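Long-range contact in fusolin (PDB 4OW5), which probably acts as a copper-dependent lytic polysaccharide monooxygenase on chitin, enhances virulence, and crystallizes in vivo into viral spindles: residues F149-T154 with N172-P177. Sequence-based numbering, arbitrary orientation.
With EDO (1,2-ethanediol), chain B.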
loop_
_atom_site.group_PDB
_atom_site.type_symbol
_atom_site.label_atom_id
_atom_site.label_comp_id
_atom_site.label_asym_id
_atom_site.label_seq_id
_atom_site.Cartn_x
_atom_site.Cartn_y
_atom_site.Cartn_z
ATOM N N PHE A 149 -6.726 30.164 -2.505
ATOM C CA PHE A 149 -6.273 28.856 -2.031
ATOM C C PHE A 149 -5.037 28.414 -2.734
ATOM O O PHE A 149 -4.788 28.799 -3.875
ATOM C CB PHE A 149 -7.340 27.782 -2.283
ATOM C CG PHE A 149 -8.518 27.824 -1.356
ATOM C CD1 PHE A 149 -9.550 28.731 -1.557
ATOM C CD2 PHE A 149 -8.631 26.917 -0.310
ATOM C CE1 PHE A 149 -10.636 28.767 -0.696
ATOM C CE2 PHE A 149 -9.720 26.950 0.540
ATOM C CZ PHE A 149 -10.694 27.901 0.370
ATOM N N GLU A 150 -4.274 27.580 -2.050
ATOM C CA GLU A 150 -3.161 26.844 -2.620
ATOM C C GLU A 150 -3.315 25.435 -2.172
ATOM O O GLU A 150 -3.661 25.216 -1.015
ATOM C CB GLU A 150 -1.803 27.399 -2.228
ATOM C CG GLU A 150 -1.585 28.800 -2.707
ATOM C CD GLU A 150 -0.222 29.355 -2.377
ATOM O OE1 GLU A 150 0.277 29.056 -1.271
ATOM O OE2 GLU A 150 0.327 30.127 -3.194
ATOM N N ILE A 151 -3.140 24.478 -3.081
ATOM C CA ILE A 151 -3.237 23.056 -2.751
ATOM C C ILE A 151 -1.942 22.425 -3.192
ATOM O O ILE A 151 -1.457 22.703 -4.301
ATOM C CB ILE A 151 -4.474 22.372 -3.378
ATOM C CG1 ILE A 151 -5.772 23.146 -3.048
ATOM C CG2 ILE A 151 -4.560 20.883 -2.963
ATOM C CD1 ILE A 151 -7.046 22.551 -3.705
ATOM N N TYR A 152 -1.380 21.603 -2.307
ATOM C CA TYR A 152 -0.151 20.873 -2.508
ATOM C C TYR A 152 -0.339 19.395 -2.317
ATOM O O TYR A 152 -1.199 18.985 -1.553
ATOM C CB TYR A 152 0.931 21.336 -1.529
ATOM C CG TYR A 152 1.259 22.806 -1.621
ATOM C CD1 TYR A 152 2.370 23.245 -2.326
ATOM C CD2 TYR A 152 0.496 23.755 -0.951
ATOM C CE1 TYR A 152 2.695 24.591 -2.400
ATOM C CE2 TYR A 152 0.812 25.107 -1.012
ATOM C CZ TYR A 152 1.898 25.525 -1.765
ATOM O OH TYR A 152 2.255 26.841 -1.850
ATOM N N ILE A 153 0.517 18.596 -2.954
ATOM C CA ILE A 153 0.557 17.144 -2.814
ATOM C C ILE A 153 1.985 16.755 -2.431
ATOM O O ILE A 153 2.960 17.325 -2.958
ATOM C CB ILE A 153 0.067 16.359 -4.064
ATOM C CG1 ILE A 153 0.017 14.844 -3.750
ATOM C CG2 ILE A 153 0.975 16.604 -5.294
ATOM C CD1 ILE A 153 -0.665 14.027 -4.776
ATOM N N THR A 154 2.108 15.798 -1.524
ATOM C CA THR A 154 3.425 15.317 -1.148
ATOM C C THR A 154 4.141 14.633 -2.350
ATOM O O THR A 154 3.504 14.038 -3.222
ATOM C CB THR A 154 3.393 14.381 0.046
ATOM O OG1 THR A 154 2.337 13.436 -0.127
ATOM C CG2 THR A 154 3.270 15.129 1.375
ATOM N N ASN A 172 3.115 22.169 -5.551
ATOM C CA ASN A 172 1.892 22.932 -5.771
ATOM C C ASN A 172 1.121 22.376 -6.981
ATOM O O ASN A 172 1.695 22.217 -8.058
ATOM C CB ASN A 172 2.199 24.404 -5.979
ATOM C CG ASN A 172 0.943 25.220 -6.039
ATOM O OD1 ASN A 172 0.444 25.521 -7.114
ATOM N ND2 ASN A 172 0.245 25.352 -4.919
ATOM N N ILE A 173 -0.147 22.062 -6.791
ATOM C CA ILE A 173 -1.015 21.553 -7.863
ATOM C C ILE A 173 -2.219 22.476 -8.106
ATOM O O ILE A 173 -2.947 22.244 -9.062
ATOM C CB ILE A 173 -1.482 20.101 -7.640
ATOM C CG1 ILE A 173 -2.341 19.951 -6.379
ATOM C CG2 ILE A 173 -0.266 19.157 -7.655
ATOM C CD1 ILE A 173 -2.903 18.543 -6.151
ATOM N N PHE A 174 -2.381 23.533 -7.309
ATOM C CA PHE A 174 -3.447 24.507 -7.487
ATOM C C PHE A 174 -3.115 25.814 -6.756
ATOM O O PHE A 174 -2.731 25.800 -5.590
ATOM C CB PHE A 174 -4.819 23.980 -6.989
ATOM C CG PHE A 174 -5.971 24.945 -7.202
ATOM C CD1 PHE A 174 -6.225 25.966 -6.291
ATOM C CD2 PHE A 174 -6.866 24.766 -8.254
ATOM C CE1 PHE A 174 -7.306 26.823 -6.456
ATOM C CE2 PHE A 174 -7.970 25.614 -8.412
ATOM C CZ PHE A 174 -8.156 26.669 -7.543
ATOM N N THR A 175 -3.333 26.945 -7.429
ATOM C CA THR A 175 -3.177 28.265 -6.837
ATOM C C THR A 175 -4.200 29.186 -7.450
ATOM O O THR A 175 -4.160 29.362 -8.652
ATOM C CB THR A 175 -1.776 28.840 -7.061
ATOM O OG1 THR A 175 -0.800 27.948 -6.577
ATOM C CG2 THR A 175 -1.617 30.203 -6.417
ATOM N N GLY A 176 -5.019 29.822 -6.630
ATOM C CA GLY A 176 -5.935 30.853 -7.091
ATOM C C GLY A 176 -7.191 30.966 -6.253
ATOM O O GLY A 176 -7.446 30.165 -5.346
ATOM N N PRO A 177 -8.042 31.944 -6.571
ATOM C CA PRO A 177 -9.327 32.031 -5.854
ATOM C C PRO A 177 -10.285 30.899 -6.253
ATOM O O PRO A 177 -10.124 30.260 -7.310
ATOM C CB PRO A 177 -9.868 33.417 -6.261
ATOM C CG PRO A 177 -9.258 33.679 -7.565
ATOM C CD PRO A 177 -7.930 32.978 -7.613
HETATM C C1 EDO B . -0.111 25.217 -10.304
HETATM O O1 EDO B . 1.157 24.745 -9.909
HETATM C C2 EDO B . -0.243 26.725 -10.038
HETATM O O2 EDO B . 1.008 27.365 -10.183
HETATM O O HOH W 1 1.749 28.787 -5.587
#
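Asn172 lies across from Tyr152, and its side chain is worth following outward. Asn172 CB packs against the tyrosine ring, 3.6 Å from Tyr152 CE1. With CG anti to the backbone N (chi1 -173°) and beside the carbonyl carbon, the amide reaches forward along its strand toward Phe174 O while still crossing the Tyr152 ring, its plane 73° from that of the ring. Asn172 ND2 sits over one ring face, offset toward the rim, and donates to Phe174 O at 3.1 Å. That carbonyl also takes the N-H of Ile151, which arrives from the opposite face of its plane. Asn172 OD1 accepts from Thr175 OG1 at 2.8 Å and lies 3.0 Å from O1 of the 1,2-ethanediol. A water donates to both Thr175 OG1 and Glu150 OE2; Glu150 OE1 is salt-bridged to Arg214.

On the other face, Ile151 CB meets Phe174 CB at 4.0 Å, while Phe149 stacks on Trp215.

The backbones run antiparallel, and Phe149 and Gly176 exchange two nearly straight backbone N-H...O hydrogen bonds. Farther along, Ile151 O accepts hydrogen bonds from Ile173 N at 2.9 Å and, more bent, from Phe174 N at 3.3 Å. Ile173 and Phe174 both facing Ile151 make a classic beta bulge, here in the fibronectin type III-like beta-sandwich of the LPMO domain.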